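Local coordinates for protein putative aldo/keto reductase (Salmonella enterica subsp. enterica serovar Typhimurium, PDB 4R9O) that probably works as an NADP-dependent oxidoreductase of the aldo/keto reductase family, built on a TIM barrel, at residues V189-L194 with K293-Y298; S213-G218 with S244-V249; R107-S112 with D126-H131. All blocks are in the same frame, centred on the assembly; numbering follows the deposited sequence.

Contact 1 (V189-L194 with K293-Y298)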
ATOM      1  N   VAL C 189     -10.521   7.876 -15.225  1.00 41.91           N
ATOM      2  CA  VAL C 189      -9.510   6.819 -15.152  1.00 40.22           C
ATOM      3  C   VAL C 189      -8.417   7.145 -14.128  1.00 35.86           C
ATOM      4  O   VAL C 189      -7.719   6.260 -13.636  1.00 37.05           O
ATOM      5  CB  VAL C 189      -8.866   6.595 -16.550  1.00 55.72           C
ATOM      6  CG1 VAL C 189      -7.863   5.460 -16.529  1.00 57.54           C
ATOM      7  CG2 VAL C 189      -9.939   6.321 -17.579  1.00 56.56           C
ATOM      8  N   HIS C 190      -8.265   8.427 -13.814  1.00 32.29           N
ATOM      9  CA  HIS C 190      -7.246   8.868 -12.874  1.00 33.49           C
ATOM     10  C   HIS C 190      -7.822   9.948 -11.971  1.00 36.66           C
ATOM     11  O   HIS C 190      -7.831  11.123 -12.342  1.00 28.18           O
ATOM     12  CB  HIS C 190      -6.009   9.399 -13.614  1.00 33.00           C
ATOM     13  CG  HIS C 190      -4.875   9.760 -12.702  1.00 32.10           C
ATOM     14  ND1 HIS C 190      -4.041   8.817 -12.151  1.00 29.97           N
ATOM     15  CD2 HIS C 190      -4.456  10.960 -12.230  1.00 32.20           C
ATOM     16  CE1 HIS C 190      -3.145   9.418 -11.383  1.00 32.30           C
ATOM     17  NE2 HIS C 190      -3.375  10.719 -11.418  1.00 31.50           N
ATOM     18  N   GLN C 191      -8.296   9.544 -10.789  1.00 35.71           N
ATOM     19  CA  GLN C 191      -9.047  10.436  -9.910  1.00 37.03           C
ATOM     20  C   GLN C 191      -8.425  10.843  -8.556  1.00 35.05           C
ATOM     21  O   GLN C 191      -9.133  11.452  -7.743  1.00 33.87           O
ATOM     22  CB  GLN C 191     -10.427   9.813  -9.601  1.00 43.12           C
ATOM     23  CG  GLN C 191     -11.300   9.438 -10.814  1.00 40.51           C
ATOM     24  CD  GLN C 191     -12.696   8.939 -10.400  1.00 42.38           C
ATOM     25  OE1 GLN C 191     -13.279   9.423  -9.425  1.00 44.52           O
ATOM     26  NE2 GLN C 191     -13.218   7.954 -11.124  1.00 40.50           N
ATOM     27  N   PRO C 192      -7.130  10.541  -8.296  1.00 33.38           N
ATOM     28  CA  PRO C 192      -6.735  10.831  -6.910  1.00 32.01           C
ATOM     29  C   PRO C 192      -6.730  12.321  -6.562  1.00 32.27           C
ATOM     30  O   PRO C 192      -6.894  12.665  -5.397  1.00 32.41           O
ATOM     31  CB  PRO C 192      -5.316  10.254  -6.823  1.00 30.26           C
ATOM     32  CG  PRO C 192      -4.793  10.298  -8.219  1.00 29.31           C
ATOM     33  CD  PRO C 192      -5.988  10.034  -9.090  1.00 32.25           C
ATOM     34  N   LEU C 193      -6.569  13.195  -7.550  1.00 30.38           N
ATOM     35  CA  LEU C 193      -6.451  14.621  -7.243  1.00 30.86           C
ATOM     36  C   LEU C 193      -7.787  15.221  -6.775  1.00 31.92           C
ATOM     37  O   LEU C 193      -7.833  16.344  -6.255  1.00 30.92           O
ATOM     38  CB  LEU C 193      -5.919  15.380  -8.458  1.00 27.21           C
ATOM     39  CG  LEU C 193      -4.509  14.931  -8.867  1.00 32.41           C
ATOM     40  CD1 LEU C 193      -3.989  15.795 -10.007  1.00 35.54           C
ATOM     41  CD2 LEU C 193      -3.536  14.949  -7.679  1.00 32.04           C
ATOM     42  N   LEU C 194      -8.864  14.470  -6.971  1.00 32.91           N
ATOM     43  CA  LEU C 194     -10.189  14.910  -6.545  1.00 36.82           C
ATOM     44  C   LEU C 194     -10.266  15.046  -5.034  1.00 39.73           C
ATOM     45  O   LEU C 194     -10.990  15.899  -4.510  1.00 41.76           O
ATOM     46  CB  LEU C 194     -11.260  13.933  -7.020  1.00 39.18           C
ATOM     47  CG  LEU C 194     -11.841  14.165  -8.422  1.00 40.19           C
ATOM     48  CD1 LEU C 194     -10.783  13.998  -9.502  1.00 38.97           C
ATOM     49  CD2 LEU C 194     -13.003  13.225  -8.650  1.00 40.81           C
ATOM     50  N   LYS C 293     -18.029   5.717 -10.450  1.00 33.90           N
ATOM     51  CA  LYS C 293     -18.091   4.361  -9.923  1.00 38.40           C
ATOM     52  C   LYS C 293     -17.810   3.306 -10.993  1.00 35.70           C
ATOM     53  O   LYS C 293     -17.165   2.295 -10.724  1.00 36.91           O
ATOM     54  CB  LYS C 293     -19.460   4.124  -9.280  1.00 46.14           C
ATOM     55  CG  LYS C 293     -19.695   5.019  -8.063  1.00 52.48           C
ATOM     56  CD  LYS C 293     -21.074   4.826  -7.449  1.00 59.38           C
ATOM     57  CE  LYS C 293     -21.225   5.668  -6.178  1.00 62.42           C
ATOM     58  NZ  LYS C 293     -22.534   5.463  -5.515  1.00 64.37           N
ATOM     59  N   ALA C 294     -18.290   3.541 -12.203  1.00 36.84           N
ATOM     60  CA  ALA C 294     -17.984   2.641 -13.310  1.00 38.17           C
ATOM     61  C   ALA C 294     -16.467   2.567 -13.525  1.00 38.84           C
ATOM     62  O   ALA C 294     -15.922   1.500 -13.822  1.00 41.62           O
ATOM     63  CB  ALA C 294     -18.687   3.091 -14.570  1.00 36.26           C
ATOM     64  N   ALA C 295     -15.794   3.698 -13.328  1.00 36.51           N
ATOM     65  CA  ALA C 295     -14.346   3.792 -13.506  1.00 36.52           C
ATOM     66  C   ALA C 295     -13.538   3.179 -12.361  1.00 41.79           C
ATOM     67  O   ALA C 295     -12.439   2.680 -12.586  1.00 43.25           O
ATOM     68  CB  ALA C 295     -13.948   5.231 -13.682  1.00 35.50           C
ATOM     69  N   LEU C 296     -14.060   3.232 -11.139  1.00 42.97           N
ATOM     70  CA  LEU C 296     -13.346   2.673  -9.987  1.00 48.11           C
ATOM     71  C   LEU C 296     -13.750   1.227  -9.707  1.00 53.02           C
ATOM     72  O   LEU C 296     -12.905   0.385  -9.415  1.00 53.52           O
ATOM     73  CB  LEU C 296     -13.596   3.514  -8.728  1.00 48.66           C
ATOM     74  CG  LEU C 296     -13.110   4.960  -8.731  1.00 48.26           C
ATOM     75  CD1 LEU C 296     -13.182   5.551  -7.341  1.00 49.92           C
ATOM     76  CD2 LEU C 296     -11.694   5.028  -9.273  1.00 49.29           C
ATOM     77  N   GLY C 297     -15.051   0.955  -9.791  1.00 56.54           N
ATOM     78  CA  GLY C 297     -15.600  -0.333  -9.397  1.00 61.51           C
ATOM     79  C   GLY C 297     -16.263  -0.231  -8.035  1.00 67.42           C
ATOM     80  O   GLY C 297     -16.876  -1.194  -7.563  1.00 69.42           O
ATOM     81  N   TYR C 298     -16.119   0.956  -7.435  1.00 70.73           N
ATOM     82  CA  TYR C 298     -16.649   1.349  -6.122  1.00 76.90           C
ATOM     83  C   TYR C 298     -17.552   0.317  -5.463  1.00 81.08           C
ATOM     84  O   TYR C 298     -17.723   0.318  -4.249  1.00 85.65           O
ATOM     85  CB  TYR C 298     -17.401   2.682  -6.255  1.00 77.01           C
ATOM     86  CG  TYR C 298     -18.492   2.909  -5.225  1.00 84.75           C
ATOM     87  CD1 TYR C 298     -18.214   3.513  -4.002  1.00 89.24           C
ATOM     88  CD2 TYR C 298     -19.801   2.503  -5.470  1.00 86.80           C
ATOM     89  CE1 TYR C 298     -19.214   3.717  -3.062  1.00 93.58           C
ATOM     90  CE2 TYR C 298     -20.801   2.698  -4.539  1.00 90.89           C
ATOM     91  CZ  TYR C 298     -20.505   3.305  -3.337  1.00 94.72           C
ATOM     92  OH  TYR C 298     -21.509   3.498  -2.411  1.00 99.36           O
TER
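The flat amide of Gln191 presents its nitrogen end to the helix 285-296, where NE2 lies 3.8 Å from Ala295 CB and equally far, 3.8 Å, from Leu296 CD2. A second flat group stays within the loop: the His190 ring carries Pro192 CD over the centre of one face, 3.5 Å above its plane. Gln191 can span the gap because its chain runs straight beyond CG (chi2 -175°), while Leu296 comes from the opposite direction and brings its CD2 methyl to the amide. A small alanine beside this leucine lets the amide settle close to the helix. NE2 donates to Pro188 O in its own loop and, weakly, to Arg292 O on the helix, just before Lys293, so the amide nitrogen links loop to helix. Within the loop, Leu194 N bonds to Gln191 O at 3.1 Å, closing a turn. The helix stops where Gly297, with a phi of 102°, bends the chain, a conformation that glycine adopts easily; its N reaches Lys293 O at 2.7 Å. This is peripheral packing between the loop following barrel strand 182-185 and the C-terminal helix, an element that aldo/keto reductases carry in addition to the TIM barrel.

Contact 2 (S213-G218 with S244-V249)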
ATOM      1  N   SER C 213      -4.405  14.445 -20.009  1.00 34.19           N
ATOM      2  CA  SER C 213      -4.843  13.046 -20.056  1.00 37.11           C
ATOM      3  C   SER C 213      -6.327  12.868 -19.733  1.00 37.48           C
ATOM      4  O   SER C 213      -6.730  11.919 -19.056  1.00 34.36           O
ATOM      5  CB  SER C 213      -3.989  12.191 -19.122  1.00 40.67           C
ATOM      6  OG  SER C 213      -2.849  11.725 -19.818  1.00 45.32           O
ATOM      7  N   CYS C 214      -7.138  13.766 -20.279  1.00 38.21           N
ATOM      8  CA  CYS C 214      -8.566  13.789 -20.016  1.00 39.05           C
ATOM      9  C   CYS C 214      -9.266  12.486 -20.398  1.00 40.63           C
ATOM     10  O   CYS C 214     -10.259  12.112 -19.786  1.00 42.23           O
ATOM     11  CB  CYS C 214      -9.194  14.970 -20.756  1.00 43.76           C
ATOM     12  SG  CYS C 214      -8.606  16.588 -20.163  1.00 45.25           S
ATOM     13  N   LEU C 215      -8.730  11.784 -21.392  1.00 39.54           N
ATOM     14  CA  LEU C 215      -9.313  10.527 -21.847  1.00 36.75           C
ATOM     15  C   LEU C 215      -8.498   9.313 -21.395  1.00 36.62           C
ATOM     16  O   LEU C 215      -8.509   8.264 -22.048  1.00 36.76           O
ATOM     17  CB  LEU C 215      -9.448  10.531 -23.368  1.00 37.93           C
ATOM     18  CG  LEU C 215     -10.366  11.633 -23.914  1.00 38.14           C
ATOM     19  CD1 LEU C 215     -10.443  11.583 -25.435  1.00 42.53           C
ATOM     20  CD2 LEU C 215     -11.757  11.544 -23.302  1.00 38.03           C
ATOM     21  N   GLY C 216      -7.790   9.465 -20.281  1.00 31.47           N
ATOM     22  CA  GLY C 216      -7.096   8.350 -19.662  1.00 31.58           C
ATOM     23  C   GLY C 216      -5.768   8.014 -20.311  1.00 33.48           C
ATOM     24  O   GLY C 216      -5.291   6.894 -20.195  1.00 34.91           O
ATOM     25  N   GLY C 217      -5.178   8.981 -21.005  1.00 33.99           N
ATOM     26  CA  GLY C 217      -3.889   8.775 -21.643  1.00 35.55           C
ATOM     27  C   GLY C 217      -3.930   7.689 -22.704  1.00 36.80           C
ATOM     28  O   GLY C 217      -2.944   6.981 -22.922  1.00 38.96           O
ATOM     29  N   GLY C 218      -5.081   7.533 -23.352  1.00 35.01           N
ATOM     30  CA  GLY C 218      -5.226   6.520 -24.386  1.00 36.66           C
ATOM     31  C   GLY C 218      -5.991   5.287 -23.931  1.00 35.42           C
ATOM     32  O   GLY C 218      -6.524   4.544 -24.753  1.00 33.67           O
ATOM     33  N   SER C 244     -21.127  11.329 -28.735  1.00 52.87           N
ATOM     34  CA  SER C 244     -19.998  10.439 -28.497  1.00 51.30           C
ATOM     35  C   SER C 244     -19.663  10.378 -27.015  1.00 47.96           C
ATOM     36  O   SER C 244     -20.152  11.193 -26.232  1.00 48.20           O
ATOM     37  CB  SER C 244     -18.782  10.912 -29.286  1.00 53.47           C
ATOM     38  OG  SER C 244     -18.343  12.173 -28.810  1.00 52.82           O
ATOM     39  N   ILE C 245     -18.829   9.424 -26.622  1.00 45.48           N
ATOM     40  CA  ILE C 245     -18.486   9.305 -25.210  1.00 42.46           C
ATOM     41  C   ILE C 245     -17.433  10.327 -24.791  1.00 41.10           C
ATOM     42  O   ILE C 245     -17.346  10.663 -23.615  1.00 38.49           O
ATOM     43  CB  ILE C 245     -17.996   7.886 -24.854  1.00 42.70           C
ATOM     44  CG1 ILE C 245     -16.695   7.557 -25.580  1.00 45.94           C
ATOM     45  CG2 ILE C 245     -19.068   6.856 -25.180  1.00 42.73           C
ATOM     46  CD1 ILE C 245     -16.101   6.228 -25.180  1.00 47.32           C
ATOM     47  N   GLU C 246     -16.641  10.826 -25.740  1.00 44.00           N
ATOM     48  CA  GLU C 246     -15.658  11.869 -25.430  1.00 43.81           C
ATOM     49  C   GLU C 246     -16.354  13.071 -24.824  1.00 42.11           C
ATOM     50  O   GLU C 246     -15.848  13.690 -23.895  1.00 39.74           O
ATOM     51  CB  GLU C 246     -14.882  12.317 -26.676  1.00 47.98           C
ATOM     52  CG  GLU C 246     -14.037  11.249 -27.336  1.00 52.33           C
ATOM     53  CD  GLU C 246     -14.761  10.569 -28.485  1.00 56.41           C
ATOM     54  OE1 GLU C 246     -15.919  10.138 -28.292  1.00 55.93           O
ATOM     55  OE2 GLU C 246     -14.169  10.468 -29.582  1.00 60.49           O
ATOM     56  N   GLN C 247     -17.518  13.404 -25.376  1.00 43.21           N
ATOM     57  CA  GLN C 247     -18.323  14.500 -24.850  1.00 41.96           C
ATOM     58  C   GLN C 247     -18.705  14.285 -23.404  1.00 38.54           C
ATOM     59  O   GLN C 247     -18.701  15.219 -22.609  1.00 38.36           O
ATOM     60  CB  GLN C 247     -19.587  14.675 -25.676  1.00 42.86           C
ATOM     61  CG  GLN C 247     -19.335  15.393 -26.939  1.00 46.40           C
ATOM     62  CD  GLN C 247     -20.484  15.284 -27.899  1.00 49.45           C
ATOM     63  OE1 GLN C 247     -20.284  15.236 -29.110  1.00 50.06           O
ATOM     64  NE2 GLN C 247     -21.702  15.242 -27.364  1.00 51.13           N
ATOM     65  N   VAL C 248     -19.066  13.051 -23.081  1.00 38.14           N
ATOM     66  CA  VAL C 248     -19.482  12.713 -21.726  1.00 35.57           C
ATOM     67  C   VAL C 248     -18.299  12.866 -20.766  1.00 32.57           C
ATOM     68  O   VAL C 248     -18.425  13.494 -19.725  1.00 29.35           O
ATOM     69  CB  VAL C 248     -20.059  11.284 -21.655  1.00 35.88           C
ATOM     70  CG1 VAL C 248     -20.481  10.938 -20.221  1.00 33.06           C
ATOM     71  CG2 VAL C 248     -21.242  11.149 -22.615  1.00 36.16           C
ATOM     72  N   VAL C 249     -17.146  12.319 -21.137  1.00 33.51           N
ATOM     73  CA  VAL C 249     -15.945  12.433 -20.305  1.00 30.25           C
ATOM     74  C   VAL C 249     -15.539  13.897 -20.093  1.00 31.86           C
ATOM     75  O   VAL C 249     -15.248  14.302 -18.974  1.00 29.15           O
ATOM     76  CB  VAL C 249     -14.760  11.667 -20.915  1.00 31.57           C
ATOM     77  CG1 VAL C 249     -13.478  11.931 -20.121  1.00 30.12           C
ATOM     78  CG2 VAL C 249     -15.071  10.175 -20.983  1.00 33.72           C
TER
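Leu215 and Val249 cross each other at a slant, and the forked end of the leucine lies over one turn of the helix 245-254. One prong, Leu215 CD2, packs on Val249 CG1 at 3.6 Å; the other, Leu215 CD1, lies 4.1 Å from Glu246 CG. Glu246 and Val249 are three residues apart and so share a helix face, which is why a branched leucine fits: each methyl meets a different residue. Val249 points at the loop and, with CG1 anti to the backbone nitrogen (chi1 173°), sets that methyl against both Leu215 CD2 and the carbonyl of Cys214. There Val249 CG1 sits only 3.2 Å from Cys214 O, a tight fit. This carbonyl oxygen is buried by the contact and has no polar partner in the model. Glu246 lends the contact just its aliphatic part; its carboxylate turns to other work, OE2 forming a salt bridge with Arg271.

The loop itself is folded by a type I turn, in which Gly216 N bonds to Ser213 O at 2.9 Å. Gly216, Gly217 and Gly218 follow with positive phi angles, comfortable for residues that lack a side chain, and Gly218 is the N-cap of helix 219-222. That helix also meets the contact, as Leu220 touches Val249. The side chain of Ser266, another probable NADP(+) contact, lies about 7 Å from that of Leu215. In aldo/keto reductases the loop after the seventh barrel strand helps to bind the nicotinamide cofactor; here residues 213-218, with their three glycines, probably do so.

Contact 3 (R107-S112 with D126-H131)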
ATOM      1  N   ARG C 107      19.521  29.702 -14.841  1.00 30.68           N
ATOM      2  CA  ARG C 107      19.984  29.999 -16.189  1.00 33.72           C
ATOM      3  C   ARG C 107      19.329  29.057 -17.217  1.00 31.61           C
ATOM      4  O   ARG C 107      18.995  29.479 -18.329  1.00 30.33           O
ATOM      5  CB  ARG C 107      21.517  29.943 -16.276  1.00 39.67           C
ATOM      6  CG  ARG C 107      22.029  30.209 -17.690  1.00 46.48           C
ATOM      7  CD  ARG C 107      23.553  30.326 -17.818  1.00 55.84           C
ATOM      8  NE  ARG C 107      24.010  29.767 -19.096  1.00 61.25           N
ATOM      9  CZ  ARG C 107      24.725  30.429 -20.001  1.00 67.39           C
ATOM     10  NH1 ARG C 107      25.083  29.833 -21.135  1.00 68.86           N
ATOM     11  NH2 ARG C 107      25.068  31.692 -19.785  1.00 72.05           N
ATOM     12  N   HIS C 108      19.102  27.803 -16.839  1.00 31.01           N
ATOM     13  CA  HIS C 108      18.381  26.878 -17.715  1.00 31.64           C
ATOM     14  C   HIS C 108      16.938  27.332 -18.001  1.00 30.56           C
ATOM     15  O   HIS C 108      16.446  27.211 -19.124  1.00 31.27           O
ATOM     16  CB  HIS C 108      18.357  25.473 -17.111  1.00 30.28           C
ATOM     17  CG  HIS C 108      17.566  24.489 -17.917  1.00 29.39           C
ATOM     18  ND1 HIS C 108      18.065  23.883 -19.050  1.00 29.85           N
ATOM     19  CD2 HIS C 108      16.307  24.013 -17.757  1.00 27.93           C
ATOM     20  CE1 HIS C 108      17.147  23.077 -19.556  1.00 30.59           C
ATOM     21  NE2 HIS C 108      16.072  23.135 -18.789  1.00 29.35           N
ATOM     22  N   ILE C 109      16.258  27.840 -16.983  1.00 27.04           N
ATOM     23  CA  ILE C 109      14.901  28.327 -17.171  1.00 28.49           C
ATOM     24  C   ILE C 109      14.914  29.496 -18.161  1.00 29.51           C
ATOM     25  O   ILE C 109      14.118  29.545 -19.102  1.00 28.57           O
ATOM     26  CB  ILE C 109      14.266  28.754 -15.826  1.00 28.51           C
ATOM     27  CG1 ILE C 109      14.104  27.522 -14.921  1.00 26.79           C
ATOM     28  CG2 ILE C 109      12.938  29.459 -16.075  1.00 25.88           C
ATOM     29  CD1 ILE C 109      13.677  27.827 -13.447  1.00 26.34           C
ATOM     30  N   ILE C 110      15.850  30.416 -17.961  1.00 29.96           N
ATOM     31  CA  ILE C 110      15.953  31.572 -18.834  1.00 30.69           C
ATOM     32  C   ILE C 110      16.295  31.142 -20.260  1.00 31.22           C
ATOM     33  O   ILE C 110      15.661  31.587 -21.210  1.00 30.85           O
ATOM     34  CB  ILE C 110      17.006  32.570 -18.316  1.00 31.25           C
ATOM     35  CG1 ILE C 110      16.544  33.157 -16.975  1.00 31.19           C
ATOM     36  CG2 ILE C 110      17.286  33.658 -19.354  1.00 36.15           C
ATOM     37  CD1 ILE C 110      17.478  34.187 -16.396  1.00 33.00           C
ATOM     38  N   LEU C 111      17.281  30.261 -20.399  1.00 31.15           N
ATOM     39  CA  LEU C 111      17.720  29.821 -21.718  1.00 34.30           C
ATOM     40  C   LEU C 111      16.638  28.989 -22.412  1.00 34.19           C
ATOM     41  O   LEU C 111      16.477  29.077 -23.624  1.00 29.88           O
ATOM     42  CB  LEU C 111      19.023  29.032 -21.622  1.00 36.22           C
ATOM     43  CG  LEU C 111      20.264  29.843 -21.207  1.00 41.94           C
ATOM     44  CD1 LEU C 111      21.515  28.968 -21.197  1.00 43.27           C
ATOM     45  CD2 LEU C 111      20.473  31.094 -22.068  1.00 44.88           C
ATOM     46  N   SER C 112      15.891  28.198 -21.646  1.00 32.73           N
ATOM     47  CA  SER C 112      14.773  27.430 -22.212  1.00 35.49           C
ATOM     48  C   SER C 112      13.673  28.321 -22.786  1.00 35.57           C
ATOM     49  O   SER C 112      13.191  28.090 -23.893  1.00 36.02           O
ATOM     50  CB  SER C 112      14.170  26.510 -21.158  1.00 34.05           C
ATOM     51  OG  SER C 112      15.110  25.528 -20.773  1.00 37.81           O
ATOM     52  N   ASP C 126       2.798  33.766 -23.447  1.00 30.85           N
ATOM     53  CA  ASP C 126       1.703  34.159 -22.571  1.00 29.37           C
ATOM     54  C   ASP C 126       1.870  33.542 -21.197  1.00 28.65           C
ATOM     55  O   ASP C 126       1.600  34.186 -20.192  1.00 29.66           O
ATOM     56  CB  ASP C 126       0.357  33.767 -23.169  1.00 27.44           C
ATOM     57  CG  ASP C 126       0.063  34.519 -24.463  1.00 34.16           C
ATOM     58  OD1 ASP C 126      -0.552  35.601 -24.396  1.00 35.52           O
ATOM     59  OD2 ASP C 126       0.460  34.029 -25.540  1.00 34.12           O
ATOM     60  N   MET C 127       2.323  32.297 -21.157  1.00 24.98           N
ATOM     61  CA  MET C 127       2.601  31.646 -19.888  1.00 24.24           C
ATOM     62  C   MET C 127       3.724  30.610 -19.982  1.00 29.28           C
ATOM     63  O   MET C 127       3.830  29.867 -20.954  1.00 26.99           O
ATOM     64  CB  MET C 127       1.318  30.997 -19.331  1.00 24.28           C
ATOM     65  CG  MET C 127       1.504  30.318 -17.970  1.00 28.60           C
ATOM     66  SD  MET C 127      -0.050  30.060 -17.068  1.00 38.44           S
ATOM     67  CE  MET C 127      -0.856  28.817 -18.077  1.00 40.10           C
ATOM     68  N   LEU C 128       4.573  30.582 -18.957  1.00 28.33           N
ATOM     69  CA  LEU C 128       5.627  29.581 -18.848  1.00 27.78           C
ATOM     70  C   LEU C 128       5.413  28.746 -17.585  1.00 28.29           C
ATOM     71  O   LEU C 128       5.179  29.294 -16.502  1.00 25.81           O
ATOM     72  CB  LEU C 128       7.004  30.248 -18.827  1.00 28.08           C
ATOM     73  CG  LEU C 128       8.227  29.329 -18.704  1.00 31.44           C
ATOM     74  CD1 LEU C 128       8.435  28.462 -19.955  1.00 31.16           C
ATOM     75  CD2 LEU C 128       9.471  30.133 -18.407  1.00 30.19           C
ATOM     76  N   LEU C 129       5.487  27.424 -17.731  1.00 25.05           N
ATOM     77  CA  LEU C 129       5.284  26.510 -16.609  1.00 24.00           C
ATOM     78  C   LEU C 129       6.561  25.747 -16.231  1.00 24.17           C
ATOM     79  O   LEU C 129       7.372  25.422 -17.088  1.00 26.75           O
ATOM     80  CB  LEU C 129       4.187  25.494 -16.938  1.00 24.74           C
ATOM     81  CG  LEU C 129       2.826  25.940 -17.475  1.00 27.06           C
ATOM     82  CD1 LEU C 129       1.924  24.713 -17.657  1.00 28.20           C
ATOM     83  CD2 LEU C 129       2.174  26.975 -16.561  1.00 24.26           C
ATOM     84  N   ILE C 130       6.731  25.471 -14.943  1.00 24.14           N
ATOM     85  CA  ILE C 130       7.633  24.414 -14.505  1.00 23.67           C
ATOM     86  C   ILE C 130       6.915  23.085 -14.745  1.00 23.73           C
ATOM     87  O   ILE C 130       5.830  22.831 -14.196  1.00 22.74           O
ATOM     88  CB  ILE C 130       8.027  24.541 -13.005  1.00 27.61           C
ATOM     89  CG1 ILE C 130       8.479  25.967 -12.678  1.00 27.37           C
ATOM     90  CG2 ILE C 130       9.127  23.528 -12.649  1.00 28.09           C
ATOM     91  CD1 ILE C 130       9.802  26.367 -13.366  1.00 30.35           C
ATOM     92  N   HIS C 131       7.527  22.243 -15.569  1.00 25.16           N
ATOM     93  CA  HIS C 131       6.868  21.058 -16.114  1.00 26.91           C
ATOM     94  C   HIS C 131       6.571  20.010 -15.045  1.00 27.94           C
ATOM     95  O   HIS C 131       5.511  19.365 -15.048  1.00 26.50           O
ATOM     96  CB  HIS C 131       7.747  20.458 -17.211  1.00 25.31           C
ATOM     97  CG  HIS C 131       7.000  19.645 -18.228  1.00 24.77           C
ATOM     98  ND1 HIS C 131       7.497  19.399 -19.486  1.00 24.44           N
ATOM     99  CD2 HIS C 131       5.799  19.018 -18.161  1.00 24.67           C
ATOM    100  CE1 HIS C 131       6.632  18.659 -20.163  1.00 26.52           C
ATOM    101  NE2 HIS C 131       5.597  18.412 -19.381  1.00 27.17           N
TER
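On the helix turn that presses Ile109 against Leu128 and Ile130, the carbonyl oxygen of His108 is gripped twice by a single residue. Ser112 N donates to His108 O at 2.8 Å as the regular helical bond, and Ser112 OG adds a second bond to His108 O at 2.7 Å. The two donors arrive from opposite faces of the carbonyl plane; the hydroxyl stands 36° out of it. Serine suits this buried position because its short side chain (chi1 -65°) can fold back and satisfy its own hydroxyl within the helix. The same OG also lies 3.2 Å above one face of the His108 ring, toward its rim.

The contact across the segments is wholly apolar. Ile109 points at the strand with two arms: CG2, which stands anti to the backbone nitrogen, meets Leu128 CD2 at 4.2 Å, whereas Ile109 CD1 meets Ile130 CD1 at 4.1 Å. The branched isoleucine therefore serves two strand residues at once. Leu128 and Ile130, alternate residues of the strand, both reach the helix; buried and apolar, they fill the space between strand and helix with methyl groups. The side chain of Ile130 crosses that of Ile109 at about a right angle, methyl to methyl.

Helix 106-119 lies in the connection between the parallel, adjacent strands 82-90 and 125-130, a beta-alpha-beta crossover of the barrel, and Ser112 also touches Cys87 of the first strand. Helix 139-151 flanks the contact: Ala145 packs on Ile109, Phe146 on Ile130, and Leu149 on Leu128.

Overall arrangement
From the N terminus, contact 3 comes first: it closes a short loop of 13 residues, joining one helix of the barrel's outer layer to the strand that follows it. The chain then completes more of the barrel before contact 1 opens at residue 189, and this long loop shuts only at the C-terminal helix. Contact 2 lies wholly within that span, joining the loop after strand 210-212 to helix 245-254. Contacts 1 and 2 are neighbours in space, their centres about 13 Å apart, and they touch through Val189 CB and Gly216 CA, 4.0 Å apart. Contact 3 stands on the opposite side of the chain's centre, about 33 Å from contact 1 and about 29 Å from contact 2, centre to centre.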